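Local coordinates for aminopeptidase-like protein (Chaetomium thermophilum, PDB 5JM6) that is probably a zinc-dependent aminopeptidase of the M18 family and assembles as a dodecamer linked to the Cvt pathway of selective autophagy, at residues C445-H450 with V500-G505. Residues are numbered along the deposited sequence; the frame is centred on the assembly and turned at random.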
loop_
_atom_site.group_PDB
_atom_site.type_symbol
_atom_site.label_atom_id
_atom_site.label_comp_id
_atom_site.label_asym_id
_atom_site.label_seq_id
_atom_site.Cartn_x
_atom_site.Cartn_y
_atom_site.Cartn_z
ATOM N N CYS A 445 15.401 -49.889 24.776
ATOM C CA CYS A 445 15.333 -48.602 24.088
ATOM C C CYS A 445 14.279 -47.692 24.697
ATOM O O CYS A 445 13.292 -48.161 25.266
ATOM C CB CYS A 445 15.029 -48.800 22.602
ATOM S SG CYS A 445 16.293 -49.692 21.680
ATOM N N VAL A 446 14.461 -46.391 24.497
ATOM C CA VAL A 446 13.497 -45.397 24.933
ATOM C C VAL A 446 13.001 -44.722 23.654
ATOM O O VAL A 446 13.804 -44.222 22.866
ATOM C CB VAL A 446 14.135 -44.348 25.858
ATOM C CG1 VAL A 446 14.640 -45.004 27.135
ATOM C CG2 VAL A 446 15.264 -43.625 25.140
ATOM N N ASN A 447 11.688 -44.705 23.442
ATOM C CA ASN A 447 11.120 -44.092 22.248
ATOM C C ASN A 447 10.655 -42.678 22.535
ATOM O O ASN A 447 9.984 -42.430 23.535
ATOM C CB ASN A 447 9.943 -44.911 21.712
ATOM C CG ASN A 447 10.356 -46.274 21.203
ATOM O OD1 ASN A 447 11.541 -46.556 21.027
ATOM N ND2 ASN A 447 9.371 -47.130 20.950
ATOM N N GLN A 448 11.005 -41.751 21.654
ATOM C CA GLN A 448 10.542 -40.381 21.793
ATOM C C GLN A 448 9.280 -40.170 20.962
ATOM O O GLN A 448 8.808 -41.088 20.291
ATOM C CB GLN A 448 11.642 -39.404 21.379
ATOM C CG GLN A 448 12.967 -39.681 22.070
ATOM C CD GLN A 448 13.981 -38.577 21.868
ATOM O OE1 GLN A 448 13.806 -37.462 22.357
ATOM N NE2 GLN A 448 15.055 -38.884 21.152
ATOM N N ARG A 449 8.726 -38.966 21.027
ATOM C CA ARG A 449 7.590 -38.604 20.190
ATOM C C ARG A 449 7.932 -37.361 19.381
ATOM O O ARG A 449 8.584 -36.444 19.882
ATOM C CB ARG A 449 6.333 -38.362 21.032
ATOM C CG ARG A 449 5.963 -39.497 21.984
ATOM C CD ARG A 449 5.727 -40.798 21.234
ATOM N NE ARG A 449 4.918 -41.753 21.990
ATOM C CZ ARG A 449 5.389 -42.864 22.547
ATOM N NH1 ARG A 449 6.675 -43.171 22.444
ATOM N NH2 ARG A 449 4.572 -43.673 23.210
ATOM N N HIS A 450 7.503 -37.341 18.124
ATOM C CA HIS A 450 7.683 -36.173 17.273
ATOM C C HIS A 450 6.356 -35.755 16.662
ATOM O O HIS A 450 5.576 -36.596 16.215
ATOM C CB HIS A 450 8.699 -36.443 16.165
ATOM C CG HIS A 450 8.660 -35.433 15.061
ATOM N ND1 HIS A 450 8.360 -35.765 13.757
ATOM C CD2 HIS A 450 8.858 -34.094 15.071
ATOM C CE1 HIS A 450 8.389 -34.676 13.009
ATOM N NE2 HIS A 450 8.688 -33.648 13.782
ATOM N N VAL A 500 20.152 -48.309 14.922
ATOM C CA VAL A 500 20.373 -49.703 14.614
ATOM C C VAL A 500 19.817 -50.554 15.725
ATOM O O VAL A 500 19.221 -51.597 15.493
ATOM C CB VAL A 500 21.883 -49.990 14.580
ATOM C CG1 VAL A 500 22.165 -51.466 14.383
ATOM C CG2 VAL A 500 22.576 -49.151 13.529
ATOM N N LYS A 501 20.029 -50.096 16.942
ATOM C CA LYS A 501 19.583 -50.813 18.130
ATOM C C LYS A 501 18.065 -50.985 18.131
ATOM O O LYS A 501 17.560 -52.074 18.397
ATOM C CB LYS A 501 20.033 -50.087 19.396
ATOM C CG LYS A 501 19.797 -50.876 20.667
ATOM C CD LYS A 501 20.086 -50.028 21.886
ATOM C CE LYS A 501 20.019 -50.854 23.155
ATOM N NZ LYS A 501 20.269 -50.020 24.360
ATOM N N PHE A 502 17.339 -49.916 17.814
ATOM C CA PHE A 502 15.883 -49.993 17.784
ATOM C C PHE A 502 15.365 -50.852 16.635
ATOM O O PHE A 502 14.480 -51.685 16.831
ATOM C CB PHE A 502 15.255 -48.606 17.688
ATOM C CG PHE A 502 13.794 -48.645 17.354
ATOM C CD1 PHE A 502 12.870 -49.062 18.297
ATOM C CD2 PHE A 502 13.346 -48.296 16.090
ATOM C CE1 PHE A 502 11.526 -49.117 17.993
ATOM C CE2 PHE A 502 12.002 -48.348 15.780
ATOM C CZ PHE A 502 11.091 -48.760 16.733
ATOM N N TYR A 503 15.896 -50.637 15.434
ATOM C CA TYR A 503 15.452 -51.395 14.270
ATOM C C TYR A 503 15.731 -52.883 14.440
ATOM O O TYR A 503 14.888 -53.716 14.107
ATOM C CB TYR A 503 16.123 -50.892 12.995
ATOM C CG TYR A 503 15.749 -49.489 12.599
ATOM C CD1 TYR A 503 14.449 -49.024 12.744
ATOM C CD2 TYR A 503 16.701 -48.627 12.078
ATOM C CE1 TYR A 503 14.109 -47.737 12.379
ATOM C CE2 TYR A 503 16.374 -47.343 11.712
ATOM C CZ TYR A 503 15.079 -46.902 11.864
ATOM O OH TYR A 503 14.759 -45.618 11.499
ATOM N N LYS A 504 16.913 -53.216 14.951
ATOM C CA LYS A 504 17.238 -54.612 15.221
ATOM C C LYS A 504 16.239 -55.188 16.214
ATOM O O LYS A 504 15.817 -56.336 16.087
ATOM C CB LYS A 504 18.659 -54.772 15.763
ATOM C CG LYS A 504 19.021 -56.229 16.043
ATOM C CD LYS A 504 20.304 -56.366 16.841
ATOM C CE LYS A 504 20.304 -57.644 17.673
ATOM N NZ LYS A 504 20.796 -58.838 16.929
ATOM N N GLY A 505 15.862 -54.377 17.198
ATOM C CA GLY A 505 14.870 -54.781 18.174
ATOM C C GLY A 505 13.551 -55.132 17.515
ATOM O O GLY A 505 12.909 -56.116 17.878
#
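The loop running from helix 430-443 into strand 448-450, outermost within this chain in the mixed sheet, packs against helix 495-514 through Cys445 and Asn447, which meet Lys501 and Phe502. The backbones come nearest at Cys445 and Phe502, whose CA atoms are 6.5 Å apart. The thiol of Cys445 lies alongside the aliphatic stem of Lys501, with SG 3.8 Å from CD and equally near CG. The same sulfur also rests against the base of the aromatic side chain, Cys445 SG standing 3.9 Å from Phe502 CA and 4.3 Å from Phe502 CB. Lys501 leaves the helix with CG anti to the backbone N (chi1 -171°) and stays extended, a course that carries its methylene groups past the sulfur and its NZ to a hydrogen bond with Gly444 O, at the start of the loop. Phe502 meets the amide of Asn447, whose OD1 sits 3.9 Å from Phe502 CD1 and 4.0 Å from Phe502 CE1. The amide and ring planes are almost perpendicular (88°), and the oxygen reaches the ring obliquely. No hydrogen bond joins the two segments; the amide is instead anchored from ND2 to Asp437 OD1 on helix 430-443. That helix also supplies Ala440 against Cys445 and Leu436 against Phe502, while Tyr503 faces helix 305-320. The contact is thus small, mainly van der Waals packing, and joins a helix-to-strand connection at the last strand of the sheet within the chain to the C-terminal helix of the M18 metallopeptidase fold, an alpha/beta arrangement with helices packed about a mixed sheet.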